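Metalloprotease stcE (Escherichia coli, PDB 4DNY) is a secreted zinc metalloprotease that probably cleaves mucins and other O-glycosylated proteins, linked to adhesion and immune evasion in enterohemorrhagic E. coli infection. Local coordinates at residues N35-S38 with S43-H46; I68-G73 with K79-V84; S91-G96 with L108-V113. One frame throughout, in Å; residues are numbered along the deposited sequence.

Interaction 1: N35-S38 with S43-H46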
loop_
_atom_site.group_PDB
_atom_site.type_symbol
_atom_site.label_atom_id
_atom_site.label_comp_id
_atom_site.label_asym_id
_atom_site.label_seq_id
_atom_site.Cartn_x
_atom_site.Cartn_y
_atom_site.Cartn_z
ATOM N N ASN A 35 -2.441 10.443 6.893
ATOM C CA ASN A 35 -3.598 10.421 7.780
ATOM C C ASN A 35 -4.847 9.791 7.123
ATOM O O ASN A 35 -5.696 9.254 7.836
ATOM C CB ASN A 35 -3.923 11.861 8.245
ATOM C CG ASN A 35 -3.053 12.349 9.329
ATOM O OD1 ASN A 35 -2.311 11.591 9.952
ATOM N ND2 ASN A 35 -3.129 13.669 9.591
ATOM N N LYS A 36 -4.962 9.858 5.811
ATOM C CA LYS A 36 -6.107 9.281 5.083
ATOM C C LYS A 36 -6.072 7.755 4.995
ATOM O O LYS A 36 -7.058 7.148 4.567
ATOM C CB LYS A 36 -6.253 9.885 3.701
ATOM C CG LYS A 36 -6.491 11.413 3.640
ATOM C CD LYS A 36 -6.627 11.836 2.172
ATOM C CE LYS A 36 -6.806 13.338 2.042
ATOM N NZ LYS A 36 -6.896 13.693 0.584
ATOM N N LEU A 37 -4.941 7.133 5.335
ATOM C CA LEU A 37 -4.738 5.723 5.064
ATOM C C LEU A 37 -5.488 4.787 6.009
ATOM O O LEU A 37 -5.612 3.593 5.737
ATOM C CB LEU A 37 -3.232 5.362 5.038
ATOM C CG LEU A 37 -2.381 6.113 3.988
ATOM C CD1 LEU A 37 -0.936 5.710 4.208
ATOM C CD2 LEU A 37 -2.856 5.778 2.576
ATOM N N SER A 38 -5.981 5.330 7.105
ATOM C CA SER A 38 -6.747 4.557 8.068
ATOM C C SER A 38 -8.182 4.265 7.568
ATOM O O SER A 38 -8.880 3.430 8.144
ATOM C CB SER A 38 -6.755 5.326 9.371
ATOM O OG SER A 38 -7.395 6.617 9.143
ATOM N N SER A 43 -9.794 4.299 0.479
ATOM C CA SER A 43 -10.279 5.161 -0.598
ATOM C C SER A 43 -9.205 6.028 -1.262
ATOM O O SER A 43 -9.213 6.199 -2.461
ATOM C CB SER A 43 -11.440 6.043 -0.088
ATOM O OG SER A 43 -12.510 5.197 0.284
ATOM N N SER A 44 -8.252 6.575 -0.489
ATOM C CA SER A 44 -7.260 7.461 -1.085
ATOM C C SER A 44 -6.281 6.706 -1.930
ATOM O O SER A 44 -5.907 7.170 -2.975
ATOM C CB SER A 44 -6.505 8.336 -0.030
ATOM O OG SER A 44 -5.725 7.559 0.825
ATOM N N ILE A 45 -5.885 5.512 -1.483
ATOM C CA ILE A 45 -5.006 4.651 -2.299
ATOM C C ILE A 45 -5.740 4.322 -3.586
ATOM O O ILE A 45 -5.181 4.400 -4.675
ATOM C CB ILE A 45 -4.639 3.343 -1.538
ATOM C CG1 ILE A 45 -3.710 3.635 -0.312
ATOM C CG2 ILE A 45 -3.910 2.353 -2.508
ATOM C CD1 ILE A 45 -3.323 2.396 0.446
ATOM N N HIS A 46 -7.045 3.973 -3.467
ATOM C CA HIS A 46 -7.846 3.630 -4.622
ATOM C C HIS A 46 -7.856 4.790 -5.654
ATOM O O HIS A 46 -7.642 4.592 -6.849
ATOM C CB HIS A 46 -9.282 3.316 -4.152
ATOM C CG HIS A 46 -10.044 2.412 -5.059
ATOM N ND1 HIS A 46 -11.074 1.604 -4.595
ATOM C CD2 HIS A 46 -9.908 2.143 -6.381
ATOM C CE1 HIS A 46 -11.536 0.877 -5.608
ATOM N NE2 HIS A 46 -10.870 1.205 -6.704
HETATM O O HOH W 1 -8.562 7.009 2.337
#
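K36 and L37 meet S44 and I45 where the chain turns from helix 31-35 into helix 43-49. The contact is small, with about 154 Å² buried. It has an apolar side and a wet side. On the apolar side, L37 CD2 lies 3.7 Å from I45 CG1. The two side chains cross at about a right angle, and I45 CD1 is also close to the same methyl of L37. S44 is the middle piece. Its hydroxyl oxygen OG lies 3.7 Å from K36 CB and also touches L37 CD2. This follows from its first torsion of 65°, which sets OG between the backbone N and the carbonyl carbon, facing the other segment. The K36 chain is extended, and its CB and CD lie beside S44 CB.

No direct hydrogen bond joins the segments. One water does the work instead. It donates to K36 O at 2.7 Å and accepts from S44 N at 2.9 Å. S44 N lies in the first turn of helix 43-49, where backbone N-H groups have no carbonyl of the preceding turn to bond.

Further out, S43 OG bonds to D39 OD2, and S47 OG bonds to S44 O. L37 and I45 both rest on I57 of strand 54-60, in the five-stranded sheet, and I45 also touches L70 and P71. The contact joins the loop after helix 31-35 to the start of helix 43-49. Chemically it pairs a buried leucine-isoleucine touch with a water that satisfies a backbone carbonyl and a helix-start N-H.

Interaction 2: I68-G73 with K79-V84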
loop_
_atom_site.group_PDB
_atom_site.type_symbol
_atom_site.label_atom_id
_atom_site.label_comp_id
_atom_site.label_asym_id
_atom_site.label_seq_id
_atom_site.Cartn_x
_atom_site.Cartn_y
_atom_site.Cartn_z
ATOM N N ILE A 68 -3.588 0.522 8.196
ATOM C CA ILE A 68 -3.665 0.899 6.814
ATOM C C ILE A 68 -4.378 -0.182 6.018
ATOM O O ILE A 68 -3.977 -1.337 6.017
ATOM C CB ILE A 68 -2.251 1.042 6.226
ATOM C CG1 ILE A 68 -1.494 2.144 7.051
ATOM C CG2 ILE A 68 -2.311 1.380 4.722
ATOM C CD1 ILE A 68 0.006 2.131 6.864
ATOM N N TYR A 69 -5.389 0.233 5.246
ATOM C CA TYR A 69 -6.218 -0.720 4.524
ATOM C C TYR A 69 -6.004 -0.631 3.020
ATOM O O TYR A 69 -6.157 0.449 2.430
ATOM C CB TYR A 69 -7.695 -0.461 4.821
ATOM C CG TYR A 69 -8.056 -0.729 6.277
ATOM C CD1 TYR A 69 -8.496 -1.960 6.688
ATOM C CD2 TYR A 69 -7.913 0.287 7.235
ATOM C CE1 TYR A 69 -8.856 -2.181 8.014
ATOM C CE2 TYR A 69 -8.255 0.065 8.566
ATOM C CZ TYR A 69 -8.699 -1.199 8.932
ATOM O OH TYR A 69 -9.041 -1.443 10.267
ATOM N N LEU A 70 -5.691 -1.759 2.372
ATOM C CA LEU A 70 -5.642 -1.735 0.924
ATOM C C LEU A 70 -7.078 -1.839 0.348
ATOM O O LEU A 70 -7.892 -2.560 0.876
ATOM C CB LEU A 70 -4.739 -2.870 0.429
ATOM C CG LEU A 70 -3.279 -2.844 0.837
ATOM C CD1 LEU A 70 -2.490 -3.816 -0.077
ATOM C CD2 LEU A 70 -2.648 -1.449 0.663
ATOM N N PRO A 71 -7.371 -1.061 -0.695
ATOM C CA PRO A 71 -8.721 -1.091 -1.284
ATOM C C PRO A 71 -9.023 -2.373 -2.057
ATOM O O PRO A 71 -8.097 -3.109 -2.448
ATOM C CB PRO A 71 -8.695 0.115 -2.187
ATOM C CG PRO A 71 -7.220 0.239 -2.649
ATOM C CD PRO A 71 -6.461 -0.159 -1.433
ATOM N N GLN A 72 -10.314 -2.616 -2.343
ATOM C CA GLN A 72 -10.729 -3.679 -3.214
ATOM C C GLN A 72 -11.541 -3.079 -4.350
ATOM O O GLN A 72 -12.199 -2.069 -4.170
ATOM C CB GLN A 72 -11.599 -4.690 -2.469
ATOM C CG GLN A 72 -10.902 -5.454 -1.371
ATOM C CD GLN A 72 -9.943 -6.522 -1.897
ATOM O OE1 GLN A 72 -10.240 -7.195 -2.882
ATOM N NE2 GLN A 72 -8.865 -6.742 -1.178
ATOM N N GLY A 73 -11.503 -3.725 -5.513
ATOM C CA GLY A 73 -12.346 -3.324 -6.633
ATOM C C GLY A 73 -11.746 -3.693 -7.946
ATOM O O GLY A 73 -10.526 -3.880 -8.085
ATOM N N LYS A 79 -2.495 -3.357 -10.424
ATOM C CA LYS A 79 -1.939 -2.239 -9.675
ATOM C C LYS A 79 -1.059 -2.738 -8.535
ATOM O O LYS A 79 -1.235 -3.818 -8.003
ATOM C CB LYS A 79 -3.061 -1.351 -9.111
ATOM C CG LYS A 79 -3.920 -0.719 -10.164
ATOM C CD LYS A 79 -3.155 0.220 -11.063
ATOM C CE LYS A 79 -4.051 0.920 -12.108
ATOM N NZ LYS A 79 -3.464 2.086 -12.729
ATOM N N MET A 80 -0.152 -1.843 -8.075
ATOM C CA MET A 80 0.824 -2.183 -7.027
ATOM C C MET A 80 0.874 -1.132 -5.934
ATOM O O MET A 80 0.646 0.047 -6.184
ATOM C CB MET A 80 2.209 -2.435 -7.633
ATOM C CG MET A 80 2.227 -3.640 -8.501
ATOM S SD MET A 80 3.820 -3.861 -9.329
ATOM C CE MET A 80 5.019 -4.083 -7.961
ATOM N N VAL A 81 1.218 -1.582 -4.738
ATOM C CA VAL A 81 1.430 -0.689 -3.589
ATOM C C VAL A 81 2.712 -1.097 -2.887
ATOM O O VAL A 81 2.886 -2.276 -2.549
ATOM C CB VAL A 81 0.244 -0.702 -2.566
ATOM C CG1 VAL A 81 0.521 0.283 -1.423
ATOM C CG2 VAL A 81 -1.044 -0.309 -3.314
ATOM N N ARG A 82 3.594 -0.141 -2.671
ATOM C CA ARG A 82 4.829 -0.348 -1.917
ATOM C C ARG A 82 4.770 0.444 -0.632
ATOM O O ARG A 82 4.260 1.572 -0.612
ATOM C CB ARG A 82 6.058 0.100 -2.751
ATOM C CG ARG A 82 7.366 -0.189 -2.025
ATOM C CD ARG A 82 8.556 0.187 -2.842
ATOM N NE ARG A 82 8.687 -0.658 -4.052
ATOM C CZ ARG A 82 8.709 -0.216 -5.295
ATOM N NH1 ARG A 82 8.571 1.111 -5.535
ATOM N NH2 ARG A 82 8.886 -1.031 -6.344
ATOM N N PHE A 83 5.244 -0.137 0.463
ATOM C CA PHE A 83 5.392 0.563 1.775
ATOM C C PHE A 83 6.845 0.611 2.139
ATOM O O PHE A 83 7.537 -0.397 2.007
ATOM C CB PHE A 83 4.660 -0.176 2.886
ATOM C CG PHE A 83 3.179 -0.115 2.759
ATOM C CD1 PHE A 83 2.461 0.839 3.425
ATOM C CD2 PHE A 83 2.483 -1.041 1.968
ATOM C CE1 PHE A 83 1.078 0.905 3.284
ATOM C CE2 PHE A 83 1.099 -0.996 1.866
ATOM C CZ PHE A 83 0.415 -0.017 2.514
ATOM N N VAL A 84 7.293 1.773 2.618
ATOM C CA VAL A 84 8.595 1.935 3.230
ATOM C C VAL A 84 8.464 2.641 4.548
ATOM O O VAL A 84 8.013 3.794 4.578
ATOM C CB VAL A 84 9.584 2.726 2.288
ATOM C CG1 VAL A 84 10.974 2.805 2.946
ATOM C CG2 VAL A 84 9.603 2.118 0.904
#
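Four buried side chains, I68 and L70 against V81 and F83, form an apolar contact between two beta-sheets. The centre of the contact lies about 3 Å from the centre of the chain. Strand 67-69 is an outer strand of the three-stranded sheet. Strand 80-86 is the middle strand of the five-stranded sheet. No hydrogen bond crosses between the segments. The CA atoms of L70 and V81 are 8.5 Å apart, so side chains alone fill the interval.

F83 is the central piece. Its ring meets both partners at its edge. I68 CG2 lies near the ring plane, 3.7 Å from F83 CE1, and I68 CD1 touches the same carbon. L70 CD2 lies in the plane, 3.9 Å from F83 CZ. The far end of the F83 ring points between I68 and L70, whose side chains run the other way. A chi1 of -69° puts F83 CG anti to the carbonyl carbon and carries the ring end to these two residues.

This is the facing of sheets in a beta-sandwich, in keeping with the family of this domain. I68 is opposite F83 and L70 opposite V81, so the two segments run in opposite senses along the chain. Within its own sheet, I68 is bonded through its backbone to T92 and F94.

L70 CD2 has a second neighbour, V81 CG1, at 4.2 Å. The same methyl thus touches both residues of the other sheet. Beyond the two segments, L70 also touches V93 and Y95 of strand 91-95 and F110 of strand 107-113. V81 and L70 both meet I45 of helix 43-49, and F83 rests on I57 and V93.

Interaction 3: S91-G96 with L108-V113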
loop_
_atom_site.group_PDB
_atom_site.type_symbol
_atom_site.label_atom_id
_atom_site.label_comp_id
_atom_site.label_asym_id
_atom_site.label_seq_id
_atom_site.Cartn_x
_atom_site.Cartn_y
_atom_site.Cartn_z
ATOM N N SER A 91 2.889 -0.480 12.156
ATOM C CA SER A 91 1.584 -0.332 11.536
ATOM C C SER A 91 1.122 -1.747 11.118
ATOM O O SER A 91 1.935 -2.627 10.948
ATOM C CB SER A 91 1.622 0.556 10.317
ATOM O OG SER A 91 2.003 1.887 10.656
ATOM N N THR A 92 -0.172 -1.887 10.937
ATOM C CA THR A 92 -0.736 -3.132 10.400
ATOM C C THR A 92 -1.282 -2.770 9.027
ATOM O O THR A 92 -2.072 -1.799 8.912
ATOM C CB THR A 92 -1.861 -3.706 11.272
ATOM O OG1 THR A 92 -1.314 -3.991 12.583
ATOM C CG2 THR A 92 -2.404 -4.983 10.613
ATOM N N VAL A 93 -0.895 -3.534 7.994
ATOM C CA VAL A 93 -1.473 -3.400 6.656
ATOM C C VAL A 93 -2.443 -4.530 6.433
ATOM O O VAL A 93 -2.072 -5.706 6.520
ATOM C CB VAL A 93 -0.418 -3.431 5.569
ATOM C CG1 VAL A 93 -1.082 -3.349 4.172
ATOM C CG2 VAL A 93 0.606 -2.261 5.795
ATOM N N PHE A 94 -3.694 -4.172 6.176
ATOM C CA PHE A 94 -4.769 -5.118 5.926
ATOM C C PHE A 94 -4.975 -5.248 4.426
ATOM O O PHE A 94 -5.140 -4.234 3.708
ATOM C CB PHE A 94 -6.081 -4.629 6.601
ATOM C CG PHE A 94 -5.998 -4.510 8.079
ATOM C CD1 PHE A 94 -6.327 -5.577 8.885
ATOM C CD2 PHE A 94 -5.583 -3.283 8.691
ATOM C CE1 PHE A 94 -6.252 -5.428 10.254
ATOM C CE2 PHE A 94 -5.467 -3.185 10.042
ATOM C CZ PHE A 94 -5.799 -4.280 10.816
ATOM N N TYR A 95 -5.023 -6.498 3.953
ATOM C CA TYR A 95 -5.165 -6.755 2.544
ATOM C C TYR A 95 -6.018 -8.014 2.355
ATOM O O TYR A 95 -5.577 -9.116 2.638
ATOM C CB TYR A 95 -3.804 -6.840 1.850
ATOM C CG TYR A 95 -2.862 -7.899 2.319
ATOM C CD1 TYR A 95 -2.528 -8.983 1.515
ATOM C CD2 TYR A 95 -2.244 -7.801 3.571
ATOM C CE1 TYR A 95 -1.608 -9.937 1.952
ATOM C CE2 TYR A 95 -1.319 -8.700 3.992
ATOM C CZ TYR A 95 -1.008 -9.810 3.218
ATOM O OH TYR A 95 -0.071 -10.753 3.583
ATOM N N GLY A 96 -7.239 -7.828 1.846
ATOM C CA GLY A 96 -8.212 -8.934 1.822
ATOM C C GLY A 96 -8.472 -9.482 3.207
ATOM O O GLY A 96 -8.764 -8.716 4.115
ATOM N N LEU A 108 7.515 -3.292 2.132
ATOM C CA LEU A 108 6.522 -4.285 1.749
ATOM C C LEU A 108 6.040 -3.974 0.333
ATOM O O LEU A 108 6.006 -2.835 -0.083
ATOM C CB LEU A 108 5.316 -4.275 2.683
ATOM C CG LEU A 108 5.553 -4.560 4.135
ATOM C CD1 LEU A 108 4.262 -4.302 4.902
ATOM C CD2 LEU A 108 6.068 -5.973 4.318
ATOM N N LEU A 109 5.637 -4.995 -0.429
ATOM C CA LEU A 109 5.187 -4.773 -1.789
ATOM C C LEU A 109 3.990 -5.690 -2.131
ATOM O O LEU A 109 4.013 -6.892 -1.772
ATOM C CB LEU A 109 6.299 -5.054 -2.765
ATOM C CG LEU A 109 6.045 -4.757 -4.250
ATOM C CD1 LEU A 109 5.821 -3.231 -4.465
ATOM C CD2 LEU A 109 7.193 -5.225 -5.110
ATOM N N PHE A 110 2.965 -5.128 -2.760
ATOM C CA PHE A 110 1.707 -5.784 -3.074
ATOM C C PHE A 110 1.336 -5.559 -4.530
ATOM O O PHE A 110 1.627 -4.500 -5.102
ATOM C CB PHE A 110 0.570 -5.247 -2.187
ATOM C CG PHE A 110 0.764 -5.435 -0.724
ATOM C CD1 PHE A 110 0.210 -6.523 -0.046
ATOM C CD2 PHE A 110 1.472 -4.522 0.006
ATOM C CE1 PHE A 110 0.395 -6.684 1.309
ATOM C CE2 PHE A 110 1.640 -4.670 1.393
ATOM C CZ PHE A 110 1.067 -5.757 2.024
ATOM N N LYS A 111 0.680 -6.561 -5.133
ATOM C CA LYS A 111 0.101 -6.475 -6.464
ATOM C C LYS A 111 -1.270 -7.163 -6.491
ATOM O O LYS A 111 -1.435 -8.203 -5.918
ATOM C CB LYS A 111 1.039 -7.133 -7.498
ATOM C CG LYS A 111 0.521 -7.061 -8.927
ATOM C CD LYS A 111 1.547 -7.473 -9.955
ATOM C CE LYS A 111 0.940 -7.576 -11.319
ATOM N NZ LYS A 111 1.940 -7.789 -12.450
ATOM N N TYR A 112 -2.240 -6.539 -7.171
ATOM C CA TYR A 112 -3.603 -7.024 -7.226
ATOM C C TYR A 112 -3.771 -7.821 -8.537
ATOM O O TYR A 112 -3.543 -7.283 -9.611
ATOM C CB TYR A 112 -4.547 -5.828 -7.229
ATOM C CG TYR A 112 -5.962 -6.105 -6.833
ATOM C CD1 TYR A 112 -6.318 -6.229 -5.505
ATOM C CD2 TYR A 112 -6.970 -6.104 -7.782
ATOM C CE1 TYR A 112 -7.599 -6.413 -5.104
ATOM C CE2 TYR A 112 -8.308 -6.261 -7.379
ATOM C CZ TYR A 112 -8.606 -6.395 -6.030
ATOM O OH TYR A 112 -9.943 -6.527 -5.625
ATOM N N VAL A 113 -4.105 -9.095 -8.426
ATOM C CA VAL A 113 -4.264 -9.955 -9.588
ATOM C C VAL A 113 -5.601 -10.680 -9.479
ATOM O O VAL A 113 -5.824 -11.454 -8.511
ATOM C CB VAL A 113 -3.111 -10.967 -9.728
ATOM C CG1 VAL A 113 -3.268 -11.763 -10.983
ATOM C CG2 VAL A 113 -1.760 -10.195 -9.728
#
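F110 and Y95 make an edge-to-face aromatic pair, with the edge of F110 turned to the face of Y95. The ring centroids are 4.8 Å apart and the planes make 66°. F110 CE1 is the bump. It sits over the centre of the Y95 ring, 3.5 Å above its plane. The closest ring atom is Y95 CG, at 3.6 Å from F110 CE1, and the other ring carbons are only slightly farther. In Y95 a chi1 of 60° places CG between the backbone N and the carbonyl carbon, and the second torsion then turns one ring face to F110.

V93 meets the neighbouring corner of F110. Its two methyls split the work. V93 CG1 meets the far end of the ring, 3.9 Å from F110 CZ. V93 CG2 turns to the neighbouring leucine, 4.3 Å from L108 CD1. So the CE1-CZ corner of F110 points into the notch between V93 CG1 and the Y95 face, while V93 fits between F110 and L108.

The strands that carry these side chains, 91-95 and 108-113, belong to different sheets. They run nearly parallel, at 13°, and their axes come no closer than 10.6 Å. The contact is therefore part of the interior of the beta-sandwich. W117 and R119 of strand 116-119 also lie against F110.

The polar end of Y95 has a partner: its OH bonds to E122 OE2 and, weakly, to R119 NE. The ring can thus be buried with its hydroxyl satisfied. The F110 C-H edge, slightly positive, meets the electron-rich face of the tyrosine, so a modest electrostatic attraction probably adds to the apolar fit.

How the interactions relate
Interactions 2 and 3 are neighbours in one core, with centres 5 Å apart. Both bridge the same two sheets, and L70 packs in both. Polar links join them too: I68 O lies 2.9 Å from F94 N, and Q72 OE1 lies 2.8 Å from Y112 OH. Interaction 1 sits beside interaction 2, centres 9 Å apart. I45 CG2 packs 3.7 Å from P71 CD. Interaction 1 does not touch interaction 3; their nearest atoms are about 7 Å apart. The crystallised fragment carries no HEXXH zinc motif of the metzincins, so the three contacts can be placed in the beta-sandwich but not relative to the catalytic site.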